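Local coordinates for protein aspartokinase (Synechocystis, PDB 3L76) that binds lysine and threonine at its ACT domains and probably phosphorylates the beta-carboxyl group of L-aspartate with ATP, the first step toward both amino acids, at residues 461-471 with 504-513. Residues are numbered along the deposited sequence; the frame is centred on the assembly and turned at random.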
loop_
_atom_site.group_PDB
_atom_site.type_symbol
_atom_site.label_atom_id
_atom_site.label_comp_id
_atom_site.label_asym_id
_atom_site.label_seq_id
_atom_site.Cartn_x
_atom_site.Cartn_y
_atom_site.Cartn_z
ATOM N N GLN A 461 29.568 -15.166 29.734
ATOM C CA GLN A 461 28.565 -16.194 29.990
ATOM C C GLN A 461 27.334 -15.675 30.743
ATOM O O GLN A 461 26.223 -16.143 30.515
ATOM C CB GLN A 461 29.191 -17.451 30.620
ATOM C CG GLN A 461 28.918 -17.684 32.091
ATOM C CD GLN A 461 29.666 -18.900 32.607
ATOM O OE1 GLN A 461 30.627 -19.357 31.984
ATOM N NE2 GLN A 461 29.229 -19.431 33.742
ATOM N N LEU A 462 27.529 -14.676 31.593
ATOM C CA LEU A 462 26.422 -14.105 32.341
ATOM C C LEU A 462 25.556 -13.245 31.442
ATOM O O LEU A 462 24.329 -13.322 31.474
ATOM C CB LEU A 462 26.945 -13.272 33.507
ATOM C CG LEU A 462 27.683 -14.060 34.591
ATOM C CD1 LEU A 462 28.553 -13.142 35.400
ATOM C CD2 LEU A 462 26.708 -14.831 35.478
ATOM N N PHE A 463 26.197 -12.424 30.625
ATOM C CA PHE A 463 25.452 -11.520 29.769
ATOM C C PHE A 463 24.927 -12.181 28.508
ATOM O O PHE A 463 23.904 -11.741 27.978
ATOM C CB PHE A 463 26.226 -10.233 29.501
ATOM C CG PHE A 463 26.333 -9.381 30.699
ATOM C CD1 PHE A 463 25.265 -8.612 31.096
ATOM C CD2 PHE A 463 27.468 -9.399 31.478
ATOM C CE1 PHE A 463 25.338 -7.849 32.238
ATOM C CE2 PHE A 463 27.535 -8.646 32.620
ATOM C CZ PHE A 463 26.466 -7.877 33.004
ATOM N N THR A 464 25.578 -13.258 28.061
ATOM C CA THR A 464 25.041 -14.031 26.938
ATOM C C THR A 464 23.713 -14.658 27.333
ATOM O O THR A 464 22.765 -14.668 26.551
ATOM C CB THR A 464 25.993 -15.139 26.472
ATOM O OG1 THR A 464 27.135 -14.556 25.855
ATOM C CG2 THR A 464 25.313 -16.053 25.455
ATOM N N ALA A 465 23.662 -15.169 28.559
ATOM C CA ALA A 465 22.465 -15.791 29.105
ATOM C C ALA A 465 21.269 -14.849 29.110
ATOM O O ALA A 465 20.182 -15.214 28.671
ATOM C CB ALA A 465 22.740 -16.310 30.503
ATOM N N LEU A 466 21.473 -13.640 29.612
ATOM C CA LEU A 466 20.420 -12.634 29.622
ATOM C C LEU A 466 19.991 -12.244 28.205
ATOM O O LEU A 466 18.821 -11.990 27.943
ATOM C CB LEU A 466 20.885 -11.382 30.366
ATOM C CG LEU A 466 21.129 -11.458 31.870
ATOM C CD1 LEU A 466 21.779 -10.167 32.396
ATOM C CD2 LEU A 466 19.827 -11.742 32.581
ATOM N N ALA A 467 20.950 -12.189 27.292
ATOM C CA ALA A 467 20.669 -11.732 25.945
ATOM C C ALA A 467 19.912 -12.792 25.151
ATOM O O ALA A 467 19.133 -12.476 24.265
ATOM C CB ALA A 467 21.954 -11.349 25.237
ATOM N N GLU A 468 20.145 -14.057 25.467
ATOM C CA GLU A 468 19.458 -15.127 24.770
ATOM C C GLU A 468 17.980 -15.156 25.162
ATOM O O GLU A 468 17.165 -15.762 24.481
ATOM C CB GLU A 468 20.139 -16.469 25.030
ATOM C CG GLU A 468 21.378 -16.691 24.183
ATOM C CD GLU A 468 22.168 -17.924 24.593
ATOM O OE1 GLU A 468 21.934 -18.444 25.704
ATOM O OE2 GLU A 468 23.032 -18.370 23.810
ATOM N N ALA A 469 17.652 -14.475 26.252
ATOM C CA ALA A 469 16.278 -14.342 26.716
ATOM C C ALA A 469 15.694 -12.995 26.294
ATOM O O ALA A 469 14.640 -12.587 26.763
ATOM C CB ALA A 469 16.207 -14.499 28.257
ATOM N N ASN A 470 16.406 -12.290 25.432
ATOM C CA ASN A 470 15.900 -11.046 24.874
ATOM C C ASN A 470 15.832 -9.899 25.871
ATOM O O ASN A 470 15.183 -8.884 25.621
ATOM C CB ASN A 470 14.529 -11.268 24.243
ATOM C CG ASN A 470 14.461 -10.779 22.823
ATOM O OD1 ASN A 470 15.083 -9.779 22.469
ATOM N ND2 ASN A 470 13.702 -11.483 21.992
ATOM N N ILE A 471 16.503 -10.051 27.002
ATOM C CA ILE A 471 16.596 -8.950 27.939
ATOM C C ILE A 471 17.739 -8.008 27.554
ATOM O O ILE A 471 18.893 -8.411 27.450
ATOM C CB ILE A 471 16.806 -9.443 29.371
ATOM C CG1 ILE A 471 15.639 -10.336 29.800
ATOM C CG2 ILE A 471 16.990 -8.252 30.311
ATOM C CD1 ILE A 471 15.892 -11.098 31.093
ATOM N N GLN A 504 12.960 -12.150 35.846
ATOM C CA GLN A 504 13.474 -13.112 34.881
ATOM C C GLN A 504 15.002 -13.088 34.835
ATOM O O GLN A 504 15.645 -14.129 34.747
ATOM C CB GLN A 504 12.888 -12.874 33.500
ATOM C CG GLN A 504 13.131 -14.029 32.532
ATOM C CD GLN A 504 12.833 -13.663 31.083
ATOM O OE1 GLN A 504 12.391 -12.552 30.783
ATOM N NE2 GLN A 504 13.084 -14.595 30.180
ATOM N N ALA A 505 15.583 -11.897 34.915
ATOM C CA ALA A 505 17.032 -11.775 34.952
ATOM C C ALA A 505 17.637 -12.539 36.130
ATOM O O ALA A 505 18.549 -13.346 35.958
ATOM C CB ALA A 505 17.437 -10.317 34.994
ATOM N N GLU A 506 17.130 -12.276 37.328
ATOM C CA GLU A 506 17.599 -12.974 38.520
ATOM C C GLU A 506 17.459 -14.481 38.342
ATOM O O GLU A 506 18.370 -15.257 38.628
ATOM C CB GLU A 506 16.809 -12.507 39.734
ATOM C CG GLU A 506 17.131 -13.242 41.008
ATOM C CD GLU A 506 16.349 -12.712 42.201
ATOM O OE1 GLU A 506 16.923 -12.666 43.309
ATOM O OE2 GLU A 506 15.166 -12.341 42.034
ATOM N N ALA A 507 16.307 -14.882 37.833
ATOM C CA ALA A 507 15.990 -16.279 37.612
ATOM C C ALA A 507 16.925 -16.955 36.621
ATOM O O ALA A 507 17.196 -18.145 36.739
ATOM C CB ALA A 507 14.551 -16.417 37.158
ATOM N N ILE A 508 17.392 -16.204 35.626
ATOM C CA ILE A 508 18.318 -16.738 34.630
ATOM C C ILE A 508 19.724 -16.935 35.220
ATOM O O ILE A 508 20.384 -17.937 34.977
ATOM C CB ILE A 508 18.398 -15.817 33.406
ATOM C CG1 ILE A 508 17.026 -15.707 32.743
ATOM C CG2 ILE A 508 19.465 -16.303 32.411
ATOM C CD1 ILE A 508 16.892 -14.542 31.795
ATOM N N LEU A 509 20.168 -15.983 36.025
ATOM C CA LEU A 509 21.533 -16.007 36.536
ATOM C C LEU A 509 21.773 -16.942 37.734
ATOM O O LEU A 509 22.886 -17.443 37.906
ATOM C CB LEU A 509 22.011 -14.586 36.873
ATOM C CG LEU A 509 22.021 -13.535 35.758
ATOM C CD1 LEU A 509 22.328 -12.166 36.325
ATOM C CD2 LEU A 509 23.007 -13.915 34.661
ATOM N N GLN A 510 20.747 -17.187 38.549
ATOM C CA GLN A 510 20.922 -17.975 39.771
ATOM C C GLN A 510 21.580 -19.334 39.526
ATOM O O GLN A 510 22.528 -19.704 40.217
ATOM C CB GLN A 510 19.596 -18.147 40.517
ATOM C CG GLN A 510 19.778 -18.659 41.921
ATOM C CD GLN A 510 20.450 -17.639 42.834
ATOM O OE1 GLN A 510 19.988 -16.504 42.947
ATOM N NE2 GLN A 510 21.533 -18.045 43.502
ATOM N N PRO A 511 21.076 -20.084 38.541
ATOM C CA PRO A 511 21.692 -21.354 38.144
ATOM C C PRO A 511 23.188 -21.237 37.817
ATOM O O PRO A 511 23.964 -22.132 38.166
ATOM C CB PRO A 511 20.948 -21.703 36.856
ATOM C CG PRO A 511 19.647 -21.033 36.978
ATOM C CD PRO A 511 19.851 -19.800 37.776
ATOM N N LEU A 512 23.576 -20.155 37.142
ATOM C CA LEU A 512 24.922 -20.036 36.596
ATOM C C LEU A 512 26.000 -19.807 37.646
ATOM O O LEU A 512 27.172 -20.042 37.381
ATOM C CB LEU A 512 24.996 -18.943 35.517
ATOM C CG LEU A 512 24.384 -19.285 34.159
ATOM C CD1 LEU A 512 22.884 -19.426 34.285
ATOM C CD2 LEU A 512 24.728 -18.217 33.139
ATOM N N ILE A 513 25.609 -19.338 38.825
ATOM C CA ILE A 513 26.573 -19.075 39.882
ATOM C C ILE A 513 26.587 -20.168 40.953
ATOM O O ILE A 513 27.350 -20.081 41.910
ATOM C CB ILE A 513 26.307 -17.720 40.561
ATOM C CG1 ILE A 513 24.996 -17.764 41.335
ATOM C CG2 ILE A 513 26.259 -16.610 39.531
ATOM C CD1 ILE A 513 24.680 -16.497 42.056
#
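Leu462 lies across from Leu509 and Leu466 across from Ala505, as helices 461-468 and 504-512 run roughly antiparallel at 138°. Their axes approach to 9.6 Å. No hydrogen bond joins them; the contact is mainly apolar. The first helix ends in a Schellman motif: Asn470, with positive phi, is its C-prime residue, and Leu466 O accepts from Ala469 N and Ile471 N on opposite faces of its carbonyl plane. This turn brings Ile471 to the second helix, where its CD1 meets Ile508 CD1 tip to tip at 3.7 Å. Ile508 divides its branches: CD1 also touches Ala469 CB (3.6 Å), while CG2, anti to the backbone N, reaches Ala465 CB. The pair are the two helices of a βαββαβ ACT domain, packed on one face of its antiparallel sheet; Phe495 of strand 490-498 lies against both Leu466 and Leu509, and Ile447 against Ala505. An alanine in place of Ile508 would probably leave the methyls of Ala469 and Ile471 without their CD1 partner and Ala465 without CG2. On the sheet side, Leu466 CD2 rests 3.7 Å from Ala505 CB, and Leu462 and Leu509 cross at about a right angle with their CD2 methyls 3.9 Å apart. Leu512 CD2 sits on Ala465 CB (3.8 Å) and near Gln461 O. At the other end, the extended Gln504 crosses Ile471 obliquely, its NE2 against Ala469 CB and its OE1 beside Ile471 CD1. Bound threonine is about 7 Å from the Leu462 side chain, bound lysine about 7 Å from that of Ile471.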